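Local coordinates for cellulase IBT99 (PDB 6WBT), which probably hydrolyses 6-phospho-alpha-glucosides as a family 4 glycosidase, binding NAD, a manganese ion and glucose 6-phosphate, at residues Y81-M86 with K327-L332; V128-Y133 with Y142-Y147. One frame throughout, in Å; residues are numbered along the deposited sequence.

How the contacts relate
The two contacts show how a Rossmann-type sheet is packed on both faces while the C-terminal ends of its strands meet the dinucleotide. Their centres lie about 10 Å apart, and neighbouring strands 81-84 and 143-146 join them directly: Ile-82 N lies 2.9 Å from Trp-143 O in a probable hydrogen bond. A second link, probably also a hydrogen bond, runs from Gln-85 OE1 to Tyr-147 OH. Contact 1 adds helix 321-334 from far along the chain; contact 2, nested along the chain within the loop closed by contact 1, adds helix 114-136. Both reach NAD, contact 1 at the adenine and a hydroxyl of the nicotinamide ribose, contact 2 at the nicotinamide carboxamide.

Contact 1: residues Y81-M86 with K327-L332; sequences YIMAQM and KVVESL. With NAD (nicotinamide-adenine-dinucleotide), chain G.
Tyr-81 meets Val-329 where helix 321-334 lies against one face of the Rossmann-type sheet; its segment 327-332 runs nearly antiparallel to strand 81-84 (161°), the axes 10.6 Å apart at their closest. The tyrosine's first torsion, -72°, sets CG anti to the carbonyl carbon and sends the ring toward the helix. There Val-329 CG1 sits over one ring face, 3.8 Å from the centroid of the Tyr-81 ring and displaced from the centre toward the rim, in a CH-pi contact. One helical turn on, Leu-332 approaches the same ring obliquely, its CB 3.9 Å from Tyr-81 CE2.

Ile-82 turns to the other side of the sheet, where it packs on Cys-134 of helix 114-136. With Met-83 the chain returns to the first face: this selenomethionine brings SE within 4.4 Å of Val-329 CG2, so the two valine branches serve different partners. Val-329 and Leu-332 also rest on Val-145 of the adjacent strand.

Past the strand, the segment becomes part of the NAD pocket. Gln-85 donates from NE2 to Gly-11 O, and Met-86 O accepts a hydrogen bond, modelled very short and so of doubtful length, from O3D of the nicotinamide ribose. The selenomethionine chain of Met-86 lies over one face of the adenine, with CB 3.7 Å from NAD C4A; a bend at its third torsion (63°) leaves the terminal methyl CE 3.9 Å from NAD N1A.

Contact 2: residues V128-Y133 with Y142-Y147; sequences VQLIDY and YWIVNY. With NAD (nicotinamide-adenine-dinucleotide), chain G.
Ile-131 and Ile-144 make the closest contact between segments 128-133 and 142-147, their terminal methyls meeting with CD1 of Ile-131 3.6 Å from CD1 of Ile-144. The two chains cross at a slant and have different shapes. Ile-144 is extended at its second torsion (179°), reaching out from the sheet, whereas Ile-131 is bent there (-69°), which turns its methyl from the flank of the helix toward the strand. The other branch of Ile-144 serves a second helix residue, CG2 lying 4.3 Å from Leu-130 CD2. Tyr-142, just ahead of the strand, contributes a looser touch: its OH is 4.3 Å from Ile-131 CG2, while the edge of its ring faces CG1 of Ile-144. Apart from that hydroxyl the touching groups are hydrocarbon, and all four residues are buried.

Further out, the neighbouring strands complete the seat of the helix. Leu-130 also packs on Ile-82 and Ala-84, and Ile-131 on Ile-167, so the helix spans several strands. At its outer flank Asp-132 forms a salt bridge with Arg-162. Asn-146 is held at both ends of its amide, ND2 bonding to Asn-169 OD1 and OD1 to Ser-148 OG. The strand then delivers Tyr-147 to the cofactor: its backbone O accepts a nearly straight hydrogen bond, 175° at the hydrogen, from carboxamide N7N of NAD at 3.0 Å.

Helix 114-136 is the last helix of the connection between the parallel, adjacent strands 81-84 and 143-146, which also holds helix 90-103, and it packs on both; this is a beta-alpha-beta crossover, the building block of the NAD-binding Rossmann fold.

Contact 1: residues Y81-M86 with K327-L332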
ATOM      1  N   TYR A  81      17.129   2.892 -33.871  1.00 54.63           N
ATOM      2  CA  TYR A  81      15.775   3.252 -33.467  1.00 51.64           C
ATOM      3  C   TYR A  81      14.781   2.476 -34.313  1.00 51.07           C
ATOM      4  O   TYR A  81      14.828   2.537 -35.545  1.00 51.76           O
ATOM      5  CB  TYR A  81      15.540   4.760 -33.596  1.00 49.83           C
ATOM      6  CG  TYR A  81      16.270   5.560 -32.542  1.00 50.34           C
ATOM      7  CD1 TYR A  81      17.512   6.123 -32.804  1.00 51.15           C
ATOM      8  CD2 TYR A  81      15.724   5.737 -31.277  1.00 50.40           C
ATOM      9  CE1 TYR A  81      18.185   6.846 -31.839  1.00 53.77           C
ATOM     10  CE2 TYR A  81      16.390   6.459 -30.306  1.00 52.06           C
ATOM     11  CZ  TYR A  81      17.620   7.011 -30.592  1.00 54.74           C
ATOM     12  OH  TYR A  81      18.283   7.730 -29.625  1.00 57.49           O
ATOM     13  N   ILE A  82      13.882   1.755 -33.650  1.00 48.30           N
ATOM     14  CA  ILE A  82      12.887   0.917 -34.308  1.00 48.01           C
ATOM     15  C   ILE A  82      11.515   1.516 -34.036  1.00 46.67           C
ATOM     16  O   ILE A  82      11.074   1.584 -32.882  1.00 45.54           O
ATOM     17  CB  ILE A  82      12.953  -0.541 -33.825  1.00 48.58           C
ATOM     18  CG1 ILE A  82      14.326  -1.155 -34.126  1.00 35.94           C
ATOM     19  CG2 ILE A  82      11.848  -1.364 -34.469  1.00 34.57           C
ATOM     20  CD1 ILE A  82      15.347  -0.982 -33.015  1.00 42.16           C
HETATM   21  N   MSE A  83      10.841   1.951 -35.095  1.00 46.66           N
HETATM   22  CA  MSE A  83       9.491   2.484 -34.969  1.00 45.86           C
HETATM   23  C   MSE A  83       8.471   1.441 -35.411  1.00 47.38           C
HETATM   24  O   MSE A  83       8.289   1.199 -36.603  1.00 48.57           O
HETATM   25  CB  MSE A  83       9.342   3.772 -35.782  1.00 44.63           C
HETATM   26  CG  MSE A  83      10.204   4.919 -35.272  1.00 46.14           C
HETATM   27 SE   MSE A  83       9.924   6.590 -36.240  0.54 50.54          SE
HETATM   28  CE  MSE A  83      10.562   6.039 -37.997  1.00 50.91           C
ATOM     29  N   ALA A  84       7.811   0.824 -34.433  1.00 48.55           N
ATOM     30  CA  ALA A  84       6.897  -0.281 -34.686  1.00 46.87           C
ATOM     31  C   ALA A  84       5.507   0.242 -35.021  1.00 46.21           C
ATOM     32  O   ALA A  84       4.955   1.074 -34.293  1.00 43.94           O
ATOM     33  CB  ALA A  84       6.832  -1.211 -33.475  1.00 44.79           C
ATOM     34  N   GLN A  85       4.946  -0.251 -36.120  1.00 47.90           N
ATOM     35  CA  GLN A  85       3.584   0.088 -36.513  1.00 48.77           C
ATOM     36  C   GLN A  85       2.938  -1.129 -37.172  1.00 49.91           C
ATOM     37  O   GLN A  85       2.317  -1.042 -38.232  1.00 51.23           O
ATOM     38  CB  GLN A  85       3.566   1.309 -37.433  1.00 49.70           C
ATOM     39  CG  GLN A  85       4.477   1.204 -38.646  1.00 51.40           C
ATOM     40  CD  GLN A  85       4.408   2.433 -39.528  1.00 54.35           C
ATOM     41  OE1 GLN A  85       4.020   3.512 -39.080  1.00 55.40           O
ATOM     42  NE2 GLN A  85       4.781   2.276 -40.793  1.00 54.95           N
HETATM   43  N   MSE A  86       3.082  -2.288 -36.538  1.00 49.80           N
HETATM   44  CA  MSE A  86       2.538  -3.528 -37.074  1.00 51.36           C
HETATM   45  C   MSE A  86       1.041  -3.641 -36.813  1.00 52.35           C
HETATM   46  O   MSE A  86       0.512  -3.035 -35.881  1.00 51.15           O
HETATM   47  CB  MSE A  86       3.260  -4.735 -36.468  1.00 52.82           C
HETATM   48  CG  MSE A  86       2.979  -4.940 -34.985  1.00 54.99           C
HETATM   49 SE   MSE A  86       3.860  -6.514 -34.243  0.71 56.84          SE
HETATM   50  CE  MSE A  86       5.715  -5.979 -34.514  1.00 56.76           C
ATOM     51  N   LYS A 327       9.016  13.359 -32.563  1.00 52.57           N
ATOM     52  CA  LYS A 327       9.446  14.156 -31.417  1.00 51.85           C
ATOM     53  C   LYS A 327       9.951  13.278 -30.279  1.00 51.80           C
ATOM     54  O   LYS A 327      10.870  13.672 -29.552  1.00 52.21           O
ATOM     55  CB  LYS A 327       8.295  15.047 -30.943  1.00 50.88           C
ATOM     56  CG  LYS A 327       8.608  15.881 -29.710  1.00 51.58           C
ATOM     57  CD  LYS A 327       9.842  16.743 -29.918  1.00 55.64           C
ATOM     58  CE  LYS A 327      10.223  17.477 -28.643  1.00 58.94           C
ATOM     59  NZ  LYS A 327      11.523  18.190 -28.775  1.00 62.34           N
ATOM     60  N   VAL A 328       9.375  12.086 -30.113  1.00 49.91           N
ATOM     61  CA  VAL A 328       9.819  11.185 -29.053  1.00 46.72           C
ATOM     62  C   VAL A 328      11.218  10.656 -29.352  1.00 45.92           C
ATOM     63  O   VAL A 328      12.112  10.710 -28.499  1.00 44.90           O
ATOM     64  CB  VAL A 328       8.806  10.041 -28.863  1.00 43.90           C
ATOM     65  CG1 VAL A 328       9.393   8.959 -27.979  1.00 41.90           C
ATOM     66  CG2 VAL A 328       7.509  10.575 -28.263  1.00 43.67           C
ATOM     67  N   VAL A 329      11.428  10.134 -30.565  1.00 45.32           N
ATOM     68  CA  VAL A 329      12.753   9.658 -30.957  1.00 44.94           C
ATOM     69  C   VAL A 329      13.771  10.784 -30.867  1.00 48.32           C
ATOM     70  O   VAL A 329      14.888  10.596 -30.371  1.00 49.23           O
ATOM     71  CB  VAL A 329      12.719   9.065 -32.378  1.00 41.80           C
ATOM     72  CG1 VAL A 329      14.097   8.546 -32.764  1.00 41.96           C
ATOM     73  CG2 VAL A 329      11.662   7.984 -32.496  1.00 40.12           C
ATOM     74  N   GLU A 330      13.404  11.969 -31.359  1.00 49.95           N
ATOM     75  CA  GLU A 330      14.306  13.112 -31.305  1.00 52.66           C
ATOM     76  C   GLU A 330      14.672  13.455 -29.866  1.00 51.49           C
ATOM     77  O   GLU A 330      15.824  13.797 -29.573  1.00 53.30           O
ATOM     78  CB  GLU A 330      13.663  14.308 -32.003  1.00 55.93           C
ATOM     79  CG  GLU A 330      14.505  15.565 -32.001  1.00 60.88           C
ATOM     80  CD  GLU A 330      13.782  16.742 -32.624  1.00 64.87           C
ATOM     81  OE1 GLU A 330      12.901  16.517 -33.481  1.00 65.90           O
ATOM     82  OE2 GLU A 330      14.090  17.893 -32.253  1.00 67.24           O
ATOM     83  N   SER A 331      13.705  13.358 -28.951  1.00 50.12           N
ATOM     84  CA  SER A 331      13.994  13.609 -27.545  1.00 50.36           C
ATOM     85  C   SER A 331      14.830  12.497 -26.925  1.00 49.90           C
ATOM     86  O   SER A 331      15.522  12.740 -25.932  1.00 49.78           O
ATOM     87  CB  SER A 331      12.693  13.789 -26.762  1.00 50.00           C
ATOM     88  OG  SER A 331      12.957  14.176 -25.424  1.00 51.22           O
ATOM     89  N   LEU A 332      14.779  11.287 -27.487  1.00 49.09           N
ATOM     90  CA  LEU A 332      15.649  10.206 -27.038  1.00 48.97           C
ATOM     91  C   LEU A 332      17.082  10.393 -27.517  1.00 53.00           C
ATOM     92  O   LEU A 332      18.021   9.945 -26.846  1.00 53.44           O
ATOM     93  CB  LEU A 332      15.112   8.859 -27.528  1.00 45.80           C
ATOM     94  CG  LEU A 332      13.807   8.338 -26.927  1.00 40.71           C
ATOM     95  CD1 LEU A 332      13.218   7.238 -27.796  1.00 38.17           C
ATOM     96  CD2 LEU A 332      14.042   7.826 -25.519  1.00 39.49           C
TER
HETATM   97  PA  NAD G 503      -1.888  -1.865 -42.121  1.00 60.71           P
HETATM   98  O1A NAD G 503      -2.655  -3.137 -41.975  1.00 60.66           O
HETATM   99  O2A NAD G 503      -2.219  -0.975 -43.273  1.00 60.79           O
HETATM  100  O5B NAD G 503      -0.319  -2.205 -42.139  1.00 59.49           O
HETATM  101  C5B NAD G 503       0.261  -2.963 -41.041  1.00 58.93           C
HETATM  102  C4B NAD G 503       1.551  -3.597 -41.500  1.00 58.74           C
HETATM  103  O4B NAD G 503       2.108  -4.406 -40.430  1.00 58.72           O
HETATM  104  C3B NAD G 503       1.447  -4.536 -42.715  1.00 58.92           C
HETATM  105  O3B NAD G 503       2.453  -4.202 -43.663  1.00 58.79           O
HETATM  106  C2B NAD G 503       1.724  -5.916 -42.107  1.00 59.17           C
HETATM  107  O2B NAD G 503       2.215  -6.865 -43.029  1.00 58.27           O
HETATM  108  C1B NAD G 503       2.714  -5.532 -41.018  1.00 59.38           C
HETATM  109  N9A NAD G 503       2.914  -6.560 -40.002  1.00 60.57           N
HETATM  110  C8A NAD G 503       1.966  -7.413 -39.498  1.00 61.63           C
HETATM  111  N7A NAD G 503       2.434  -8.242 -38.598  1.00 62.42           N
HETATM  112  C5A NAD G 503       3.781  -7.925 -38.507  1.00 61.78           C
HETATM  113  C6A NAD G 503       4.826  -8.454 -37.726  1.00 61.66           C
HETATM  114  N6A NAD G 503       4.669  -9.451 -36.860  1.00 62.06           N
HETATM  115  N1A NAD G 503       6.057  -7.912 -37.880  1.00 61.36           N
HETATM  116  C2A NAD G 503       6.209  -6.910 -38.756  1.00 61.28           C
HETATM  117  N3A NAD G 503       5.303  -6.334 -39.540  1.00 61.17           N
HETATM  118  C4A NAD G 503       4.092  -6.890 -39.370  1.00 61.40           C
HETATM  119  O3  NAD G 503      -2.026  -1.017 -40.767  1.00 63.16           O
HETATM  120  PN  NAD G 503      -2.286   0.541 -40.488  1.00 64.77           P
HETATM  121  O1N NAD G 503      -1.291   1.344 -41.257  1.00 65.78           O
HETATM  122  O2N NAD G 503      -3.738   0.831 -40.680  1.00 64.49           O
HETATM  123  O5D NAD G 503      -1.933   0.613 -38.927  1.00 65.09           O
HETATM  124  C5D NAD G 503      -0.639   0.117 -38.504  1.00 64.02           C
HETATM  125  C4D NAD G 503      -0.609   0.028 -36.999  1.00 63.82           C
HETATM  126  O4D NAD G 503      -0.582   1.363 -36.446  1.00 64.07           O
HETATM  127  C3D NAD G 503      -1.823  -0.650 -36.347  1.00 64.18           C
HETATM  128  O3D NAD G 503      -1.384  -1.550 -35.337  1.00 65.01           O
HETATM  129  C2D NAD G 503      -2.547   0.556 -35.740  1.00 63.47           C
HETATM  130  O2D NAD G 503      -3.472   0.238 -34.713  1.00 62.16           O
HETATM  131  C1D NAD G 503      -1.356   1.374 -35.258  1.00 65.22           C
HETATM  132  N1N NAD G 503      -1.724   2.781 -34.935  1.00 67.80           N
HETATM  133  C2N NAD G 503      -1.791   3.183 -33.628  1.00 69.46           C
HETATM  134  C3N NAD G 503      -2.157   4.481 -33.305  1.00 71.34           C
HETATM  135  C7N NAD G 503      -2.156   4.875 -31.850  1.00 73.81           C
HETATM  136  O7N NAD G 503      -3.001   5.663 -31.437  1.00 75.16           O
HETATM  137  N7N NAD G 503      -1.203   4.371 -31.077  1.00 74.43           N
HETATM  138  C4N NAD G 503      -2.489   5.363 -34.329  1.00 70.34           C
HETATM  139  C5N NAD G 503      -2.383   4.956 -35.641  1.00 69.07           C
HETATM  140  C6N NAD G 503      -1.997   3.664 -35.923  1.00 67.87           C

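Contact 2: residues V128-Y133 with Y142-Y147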
ATOM      1  N   VAL A 128       6.708  -9.416 -28.715  1.00 48.01           N
ATOM      2  CA  VAL A 128       7.803  -9.980 -27.929  1.00 47.51           C
ATOM      3  C   VAL A 128       8.927 -10.445 -28.847  1.00 47.97           C
ATOM      4  O   VAL A 128      10.113 -10.287 -28.532  1.00 47.42           O
ATOM      5  CB  VAL A 128       7.284 -11.121 -27.033  1.00 46.66           C
ATOM      6  CG1 VAL A 128       8.437 -11.815 -26.325  1.00 46.61           C
ATOM      7  CG2 VAL A 128       6.288 -10.581 -26.015  1.00 45.93           C
ATOM      8  N   GLN A 129       8.573 -11.018 -30.002  1.00 48.47           N
ATOM      9  CA  GLN A 129       9.587 -11.415 -30.971  1.00 49.06           C
ATOM     10  C   GLN A 129      10.338 -10.208 -31.518  1.00 46.89           C
ATOM     11  O   GLN A 129      11.538 -10.301 -31.802  1.00 47.39           O
ATOM     12  CB  GLN A 129       8.944 -12.206 -32.111  1.00 49.86           C
ATOM     13  CG  GLN A 129       9.941 -12.874 -33.039  1.00 51.75           C
ATOM     14  CD  GLN A 129       9.270 -13.758 -34.072  1.00 55.06           C
ATOM     15  OE1 GLN A 129       8.309 -13.352 -34.725  1.00 55.94           O
ATOM     16  NE2 GLN A 129       9.774 -14.977 -34.223  1.00 56.88           N
ATOM     17  N   LEU A 130       9.653  -9.071 -31.669  1.00 43.05           N
ATOM     18  CA  LEU A 130      10.336  -7.847 -32.071  1.00 42.46           C
ATOM     19  C   LEU A 130      11.329  -7.398 -31.006  1.00 44.89           C
ATOM     20  O   LEU A 130      12.407  -6.883 -31.325  1.00 44.98           O
ATOM     21  CB  LEU A 130       9.314  -6.745 -32.351  1.00 38.83           C
ATOM     22  CG  LEU A 130       9.849  -5.323 -32.551  1.00 39.15           C
ATOM     23  CD1 LEU A 130      10.777  -5.256 -33.750  1.00 40.81           C
ATOM     24  CD2 LEU A 130       8.704  -4.334 -32.701  1.00 39.54           C
ATOM     25  N   ILE A 131      10.981  -7.593 -29.732  1.00 45.17           N
ATOM     26  CA  ILE A 131      11.883  -7.225 -28.645  1.00 44.12           C
ATOM     27  C   ILE A 131      13.139  -8.086 -28.686  1.00 45.15           C
ATOM     28  O   ILE A 131      14.264  -7.582 -28.582  1.00 44.33           O
ATOM     29  CB  ILE A 131      11.164  -7.346 -27.289  1.00 42.78           C
ATOM     30  CG1 ILE A 131       9.962  -6.399 -27.225  1.00 43.74           C
ATOM     31  CG2 ILE A 131      12.132  -7.073 -26.151  1.00 42.34           C
ATOM     32  CD1 ILE A 131      10.333  -4.935 -27.167  1.00 44.88           C
ATOM     33  N   ASP A 132      12.963  -9.401 -28.843  1.00 46.32           N
ATOM     34  CA  ASP A 132      14.104 -10.310 -28.844  1.00 49.03           C
ATOM     35  C   ASP A 132      14.997 -10.099 -30.061  1.00 53.50           C
ATOM     36  O   ASP A 132      16.197 -10.390 -30.004  1.00 56.49           O
ATOM     37  CB  ASP A 132      13.618 -11.757 -28.779  1.00 48.10           C
ATOM     38  CG  ASP A 132      12.846 -12.054 -27.508  1.00 49.14           C
ATOM     39  OD1 ASP A 132      13.231 -11.530 -26.441  1.00 49.59           O
ATOM     40  OD2 ASP A 132      11.851 -12.805 -27.575  1.00 48.98           O
ATOM     41  N   TYR A 133      14.435  -9.604 -31.168  1.00 52.72           N
ATOM     42  CA  TYR A 133      15.259  -9.256 -32.322  1.00 51.79           C
ATOM     43  C   TYR A 133      16.244  -8.149 -31.972  1.00 52.01           C
ATOM     44  O   TYR A 133      17.431  -8.225 -32.312  1.00 54.23           O
ATOM     45  CB  TYR A 133      14.373  -8.829 -33.494  1.00 51.43           C
ATOM     46  CG  TYR A 133      13.758  -9.973 -34.264  1.00 51.70           C
ATOM     47  CD1 TYR A 133      14.419 -11.187 -34.391  1.00 53.01           C
ATOM     48  CD2 TYR A 133      12.517  -9.836 -34.870  1.00 50.89           C
ATOM     49  CE1 TYR A 133      13.860 -12.233 -35.098  1.00 53.94           C
ATOM     50  CE2 TYR A 133      11.948 -10.877 -35.578  1.00 51.32           C
ATOM     51  CZ  TYR A 133      12.624 -12.073 -35.689  1.00 53.80           C
ATOM     52  OH  TYR A 133      12.062 -13.113 -36.394  1.00 55.87           O
ATOM     53  N   TYR A 142      19.606   0.537 -28.181  1.00 55.49           N
ATOM     54  CA  TYR A 142      18.487   0.684 -29.096  1.00 54.16           C
ATOM     55  C   TYR A 142      17.268   1.243 -28.368  1.00 51.79           C
ATOM     56  O   TYR A 142      17.186   1.242 -27.136  1.00 51.04           O
ATOM     57  CB  TYR A 142      18.139  -0.660 -29.741  1.00 53.83           C
ATOM     58  CG  TYR A 142      17.384  -1.605 -28.831  1.00 53.49           C
ATOM     59  CD1 TYR A 142      18.058  -2.450 -27.958  1.00 53.62           C
ATOM     60  CD2 TYR A 142      15.995  -1.656 -28.846  1.00 51.82           C
ATOM     61  CE1 TYR A 142      17.372  -3.314 -27.125  1.00 51.86           C
ATOM     62  CE2 TYR A 142      15.302  -2.512 -28.015  1.00 52.04           C
ATOM     63  CZ  TYR A 142      15.993  -3.340 -27.160  1.00 51.81           C
ATOM     64  OH  TYR A 142      15.299  -4.195 -26.336  1.00 51.05           O
ATOM     65  N   TRP A 143      16.310   1.729 -29.151  1.00 50.86           N
ATOM     66  CA  TRP A 143      15.039   2.197 -28.619  1.00 48.95           C
ATOM     67  C   TRP A 143      13.925   1.785 -29.564  1.00 48.38           C
ATOM     68  O   TRP A 143      14.034   1.984 -30.778  1.00 47.93           O
ATOM     69  CB  TRP A 143      15.030   3.718 -28.426  1.00 48.12           C
ATOM     70  CG  TRP A 143      15.734   4.169 -27.188  1.00 47.73           C
ATOM     71  CD1 TRP A 143      16.885   4.898 -27.120  1.00 49.17           C
ATOM     72  CD2 TRP A 143      15.338   3.916 -25.834  1.00 47.25           C
ATOM     73  NE1 TRP A 143      17.228   5.120 -25.809  1.00 50.47           N
ATOM     74  CE2 TRP A 143      16.294   4.528 -25.000  1.00 48.63           C
ATOM     75  CE3 TRP A 143      14.267   3.235 -25.247  1.00 45.24           C
ATOM     76  CZ2 TRP A 143      16.214   4.475 -23.610  1.00 46.10           C
ATOM     77  CZ3 TRP A 143      14.189   3.186 -23.868  1.00 44.09           C
ATOM     78  CH2 TRP A 143      15.156   3.801 -23.064  1.00 43.93           C
ATOM     79  N   ILE A 144      12.866   1.212 -29.008  1.00 48.62           N
ATOM     80  CA  ILE A 144      11.687   0.827 -29.773  1.00 49.14           C
ATOM     81  C   ILE A 144      10.561   1.768 -29.367  1.00 49.58           C
ATOM     82  O   ILE A 144       9.912   1.571 -28.333  1.00 52.29           O
ATOM     83  CB  ILE A 144      11.296  -0.636 -29.537  1.00 49.80           C
ATOM     84  CG1 ILE A 144      12.457  -1.559 -29.893  1.00 52.87           C
ATOM     85  CG2 ILE A 144      10.061  -0.982 -30.358  1.00 48.74           C
ATOM     86  CD1 ILE A 144      12.147  -3.013 -29.666  1.00 53.02           C
ATOM     87  N   VAL A 145      10.321   2.789 -30.180  1.00 47.98           N
ATOM     88  CA  VAL A 145       9.199   3.681 -29.941  1.00 50.18           C
ATOM     89  C   VAL A 145       7.947   3.024 -30.509  1.00 53.83           C
ATOM     90  O   VAL A 145       7.597   3.222 -31.681  1.00 53.84           O
ATOM     91  CB  VAL A 145       9.455   5.077 -30.550  1.00 50.65           C
ATOM     92  CG1 VAL A 145       8.249   5.968 -30.329  1.00 49.27           C
ATOM     93  CG2 VAL A 145      10.700   5.697 -29.920  1.00 51.97           C
ATOM     94  N   ASN A 146       7.281   2.218 -29.685  1.00 58.33           N
ATOM     95  CA  ASN A 146       6.136   1.439 -30.134  1.00 63.14           C
ATOM     96  C   ASN A 146       4.870   2.280 -30.049  1.00 67.64           C
ATOM     97  O   ASN A 146       4.556   2.840 -28.994  1.00 66.40           O
ATOM     98  CB  ASN A 146       6.005   0.172 -29.296  1.00 61.76           C
ATOM     99  CG  ASN A 146       4.758  -0.621 -29.629  1.00 59.51           C
ATOM    100  OD1 ASN A 146       4.295  -0.633 -30.770  1.00 57.86           O
ATOM    101  ND2 ASN A 146       4.198  -1.287 -28.626  1.00 60.07           N
ATOM    102  N   TYR A 147       4.149   2.372 -31.162  1.00 73.71           N
ATOM    103  CA  TYR A 147       2.837   3.002 -31.179  1.00 78.76           C
ATOM    104  C   TYR A 147       1.816   2.108 -31.868  1.00 79.64           C
ATOM    105  O   TYR A 147       0.805   2.602 -32.374  1.00 80.78           O
ATOM    106  CB  TYR A 147       2.895   4.379 -31.847  1.00 82.41           C
ATOM    107  CG  TYR A 147       3.491   4.383 -33.235  1.00 86.62           C
ATOM    108  CD1 TYR A 147       4.863   4.492 -33.422  1.00 89.68           C
ATOM    109  CD2 TYR A 147       2.681   4.295 -34.359  1.00 88.76           C
ATOM    110  CE1 TYR A 147       5.413   4.501 -34.689  1.00 92.08           C
ATOM    111  CE2 TYR A 147       3.221   4.305 -35.629  1.00 91.75           C
ATOM    112  CZ  TYR A 147       4.586   4.408 -35.788  1.00 93.72           C
ATOM    113  OH  TYR A 147       5.121   4.417 -37.053  1.00 95.72           O
TER
HETATM  114  PA  NAD G 503      -1.888  -1.865 -42.121  1.00 60.71           P
HETATM  115  O1A NAD G 503      -2.655  -3.137 -41.975  1.00 60.66           O
HETATM  116  O2A NAD G 503      -2.219  -0.975 -43.273  1.00 60.79           O
HETATM  117  O5B NAD G 503      -0.319  -2.205 -42.139  1.00 59.49           O
HETATM  118  C5B NAD G 503       0.261  -2.963 -41.041  1.00 58.93           C
HETATM  119  C4B NAD G 503       1.551  -3.597 -41.500  1.00 58.74           C
HETATM  120  O4B NAD G 503       2.108  -4.406 -40.430  1.00 58.72           O
HETATM  121  C3B NAD G 503       1.447  -4.536 -42.715  1.00 58.92           C
HETATM  122  O3B NAD G 503       2.453  -4.202 -43.663  1.00 58.79           O
HETATM  123  C2B NAD G 503       1.724  -5.916 -42.107  1.00 59.17           C
HETATM  124  O2B NAD G 503       2.215  -6.865 -43.029  1.00 58.27           O
HETATM  125  C1B NAD G 503       2.714  -5.532 -41.018  1.00 59.38           C
HETATM  126  N9A NAD G 503       2.914  -6.560 -40.002  1.00 60.57           N
HETATM  127  C8A NAD G 503       1.966  -7.413 -39.498  1.00 61.63           C
HETATM  128  N7A NAD G 503       2.434  -8.242 -38.598  1.00 62.42           N
HETATM  129  C5A NAD G 503       3.781  -7.925 -38.507  1.00 61.78           C
HETATM  130  C6A NAD G 503       4.826  -8.454 -37.726  1.00 61.66           C
HETATM  131  N6A NAD G 503       4.669  -9.451 -36.860  1.00 62.06           N
HETATM  132  N1A NAD G 503       6.057  -7.912 -37.880  1.00 61.36           N
HETATM  133  C2A NAD G 503       6.209  -6.910 -38.756  1.00 61.28           C
HETATM  134  N3A NAD G 503       5.303  -6.334 -39.540  1.00 61.17           N
HETATM  135  C4A NAD G 503       4.092  -6.890 -39.370  1.00 61.40           C
HETATM  136  O3  NAD G 503      -2.026  -1.017 -40.767  1.00 63.16           O
HETATM  137  PN  NAD G 503      -2.286   0.541 -40.488  1.00 64.77           P
HETATM  138  O1N NAD G 503      -1.291   1.344 -41.257  1.00 65.78           O
HETATM  139  O2N NAD G 503      -3.738   0.831 -40.680  1.00 64.49           O
HETATM  140  O5D NAD G 503      -1.933   0.613 -38.927  1.00 65.09           O
HETATM  141  C5D NAD G 503      -0.639   0.117 -38.504  1.00 64.02           C
HETATM  142  C4D NAD G 503      -0.609   0.028 -36.999  1.00 63.82           C
HETATM  143  O4D NAD G 503      -0.582   1.363 -36.446  1.00 64.07           O
HETATM  144  C3D NAD G 503      -1.823  -0.650 -36.347  1.00 64.18           C
HETATM  145  O3D NAD G 503      -1.384  -1.550 -35.337  1.00 65.01           O
HETATM  146  C2D NAD G 503      -2.547   0.556 -35.740  1.00 63.47           C
HETATM  147  O2D NAD G 503      -3.472   0.238 -34.713  1.00 62.16           O
HETATM  148  C1D NAD G 503      -1.356   1.374 -35.258  1.00 65.22           C
HETATM  149  N1N NAD G 503      -1.724   2.781 -34.935  1.00 67.80           N
HETATM  150  C2N NAD G 503      -1.791   3.183 -33.628  1.00 69.46           C
HETATM  151  C3N NAD G 503      -2.157   4.481 -33.305  1.00 71.34           C
HETATM  152  C7N NAD G 503      -2.156   4.875 -31.850  1.00 73.81           C
HETATM  153  O7N NAD G 503      -3.001   5.663 -31.437  1.00 75.16           O
HETATM  154  N7N NAD G 503      -1.203   4.371 -31.077  1.00 74.43           N
HETATM  155  C4N NAD G 503      -2.489   5.363 -34.329  1.00 70.34           C
HETATM  156  C5N NAD G 503      -2.383   4.956 -35.641  1.00 69.07           C
HETATM  157  C6N NAD G 503      -1.997   3.664 -35.923  1.00 67.87           C